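Local coordinates for vacuolar protein sorting-associated protein 29 (Entamoeba histolytica, PDB 5XCJ) that binds metal ions through a metallophosphatase-like fold and probably serves in retromer-mediated protein transport, at residues A[57-62]-A[82-87]. The protein carries 1 engineered substitution. Sequence-based numbering, arbitrary orientation.
Engineered in segment 57-62: A62 (natural residue Asp).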
loop_
_atom_site.group_PDB
_atom_site.type_symbol
_atom_site.label_atom_id
_atom_site.label_comp_id
_atom_site.label_asym_id
_atom_site.label_seq_id
_atom_site.Cartn_x
_atom_site.Cartn_y
_atom_site.Cartn_z
ATOM N N HIS A 57 3.820 -7.976 -5.899
ATOM C CA HIS A 57 2.882 -8.744 -5.091
ATOM C C HIS A 57 1.545 -8.028 -4.995
ATOM O O HIS A 57 1.487 -6.845 -4.663
ATOM C CB HIS A 57 3.445 -8.973 -3.697
ATOM C CG HIS A 57 4.830 -9.524 -3.699
ATOM N ND1 HIS A 57 5.098 -10.860 -3.502
ATOM C CD2 HIS A 57 6.029 -8.925 -3.880
ATOM C CE1 HIS A 57 6.399 -11.057 -3.561
ATOM N NE2 HIS A 57 6.989 -9.900 -3.792
ATOM N N VAL A 58 0.479 -8.743 -5.329
ATOM C CA VAL A 58 -0.866 -8.197 -5.265
ATOM C C VAL A 58 -1.832 -9.113 -4.521
ATOM O O VAL A 58 -1.950 -10.287 -4.833
ATOM C CB VAL A 58 -1.416 -7.921 -6.674
ATOM C CG1 VAL A 58 -2.802 -7.312 -6.595
ATOM C CG2 VAL A 58 -0.467 -7.019 -7.439
ATOM N N VAL A 59 -2.513 -8.568 -3.526
ATOM C CA VAL A 59 -3.510 -9.329 -2.775
ATOM C C VAL A 59 -4.907 -9.036 -3.320
ATOM O O VAL A 59 -5.108 -8.046 -4.022
ATOM C CB VAL A 59 -3.459 -9.039 -1.266
ATOM C CG1 VAL A 59 -2.208 -9.644 -0.654
ATOM C CG2 VAL A 59 -3.531 -7.544 -1.007
ATOM N N LYS A 60 -5.868 -9.891 -2.989
ATOM C CA LYS A 60 -7.226 -9.702 -3.477
ATOM C C LYS A 60 -7.982 -8.604 -2.743
ATOM O O LYS A 60 -8.114 -8.613 -1.528
ATOM C CB LYS A 60 -8.017 -11.007 -3.409
ATOM C CG LYS A 60 -9.461 -10.847 -3.840
ATOM C CD LYS A 60 -10.207 -12.165 -3.840
ATOM C CE LYS A 60 -11.668 -11.965 -4.191
ATOM N NZ LYS A 60 -12.271 -10.811 -3.478
ATOM N N GLY A 61 -8.468 -7.649 -3.520
ATOM C CA GLY A 61 -9.237 -6.529 -3.030
ATOM C C GLY A 61 -10.719 -6.832 -2.927
ATOM O O GLY A 61 -11.158 -7.931 -3.227
ATOM N N ALA A 62 -11.485 -5.852 -2.476
ATOM C CA ALA A 62 -12.921 -6.018 -2.367
ATOM C C ALA A 62 -13.552 -6.223 -3.740
ATOM O O ALA A 62 -14.441 -7.041 -3.895
ATOM C CB ALA A 62 -13.547 -4.827 -1.658
ATOM N N ILE A 82 6.907 -9.068 6.410
ATOM C CA ILE A 82 5.838 -8.170 6.006
ATOM C C ILE A 82 4.543 -8.891 5.659
ATOM O O ILE A 82 4.531 -9.829 4.871
ATOM C CB ILE A 82 6.274 -7.300 4.805
ATOM C CG1 ILE A 82 7.483 -6.439 5.180
ATOM C CG2 ILE A 82 5.129 -6.428 4.319
ATOM C CD1 ILE A 82 8.077 -5.672 4.018
ATOM N N GLY A 83 3.455 -8.412 6.244
ATOM C CA GLY A 83 2.138 -8.970 6.019
ATOM C C GLY A 83 1.353 -8.027 5.137
ATOM O O GLY A 83 1.348 -6.819 5.344
ATOM N N LEU A 84 0.714 -8.578 4.119
ATOM C CA LEU A 84 -0.056 -7.768 3.192
ATOM C C LEU A 84 -1.460 -8.294 2.922
ATOM O O LEU A 84 -1.634 -9.471 2.644
ATOM C CB LEU A 84 0.717 -7.656 1.878
ATOM C CG LEU A 84 0.040 -7.011 0.669
ATOM C CD1 LEU A 84 0.080 -5.500 0.804
ATOM C CD2 LEU A 84 0.714 -7.455 -0.617
ATOM N N MET A 85 -2.438 -7.413 3.046
ATOM C CA MET A 85 -3.827 -7.724 2.736
ATOM C C MET A 85 -4.583 -6.429 2.427
ATOM O O MET A 85 -4.164 -5.352 2.840
ATOM C CB MET A 85 -4.479 -8.575 3.827
ATOM C CG MET A 85 -5.253 -7.820 4.885
ATOM S SD MET A 85 -6.164 -8.982 5.917
ATOM C CE MET A 85 -6.583 -10.242 4.729
ATOM N N HIS A 86 -5.700 -6.523 1.717
ATOM C CA HIS A 86 -6.448 -5.327 1.353
ATOM C C HIS A 86 -6.975 -4.546 2.555
ATOM O O HIS A 86 -6.930 -3.322 2.569
ATOM C CB HIS A 86 -7.575 -5.637 0.370
ATOM C CG HIS A 86 -8.305 -4.421 -0.096
ATOM N ND1 HIS A 86 -9.633 -4.193 0.192
ATOM C CD2 HIS A 86 -7.892 -3.356 -0.818
ATOM C CE1 HIS A 86 -10.003 -3.041 -0.333
ATOM N NE2 HIS A 86 -8.965 -2.514 -0.953
ATOM N N GLY A 87 -7.417 -5.254 3.586
ATOM C CA GLY A 87 -7.925 -4.615 4.781
ATOM C C GLY A 87 -9.428 -4.470 4.963
ATOM O O GLY A 87 -9.874 -4.027 6.010
HETATM O O HOH W 1 -6.729 -9.015 0.506
#
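The CA atoms of V59 and M85, and of G61 and H86, lie nearest each other where strands 55-58 and 80-85 give way to loops on the same side of the calcineurin-like metallophosphatase fold. The touching parts point in similar directions, 27° apart, yet they belong to different β-sheets, and no direct hydrogen bond joins them. This exemplifies how the α/β sandwich of this fold packs side chains between its two sheets and gathers metal ligands in the loops at the strand ends. V59 bridges the sheets with both methyls: CG1 meets L84 CD2 at 3.7 Å and also lies against L84 O, whereas CG2 reaches the backbone of the next two residues, 3.6 Å from H86 N. Beyond this apolar patch a single water links the chains, donating to K60 O and accepting from H86 N at 3.0 Å. H86 then carries the contact toward the metal site. With CG anti to the backbone N (chi1 -176°), its ring lies against G61 and A62, and G61 CA makes a CH-pi contact over one face, 4.0 Å from the ring centroid. Hydrogen bonds from NE2 to D8 and between ND1 and H88 fix the ring's rotation; D8 binds zinc in this protein, though no metal is bound to this chain here. A62, engineered from the natural aspartate at another zinc-binding position, sets its backbone N over the ring, 3.6 Å from H86 ND1, with its CB 4.2 Å from H86 CE1.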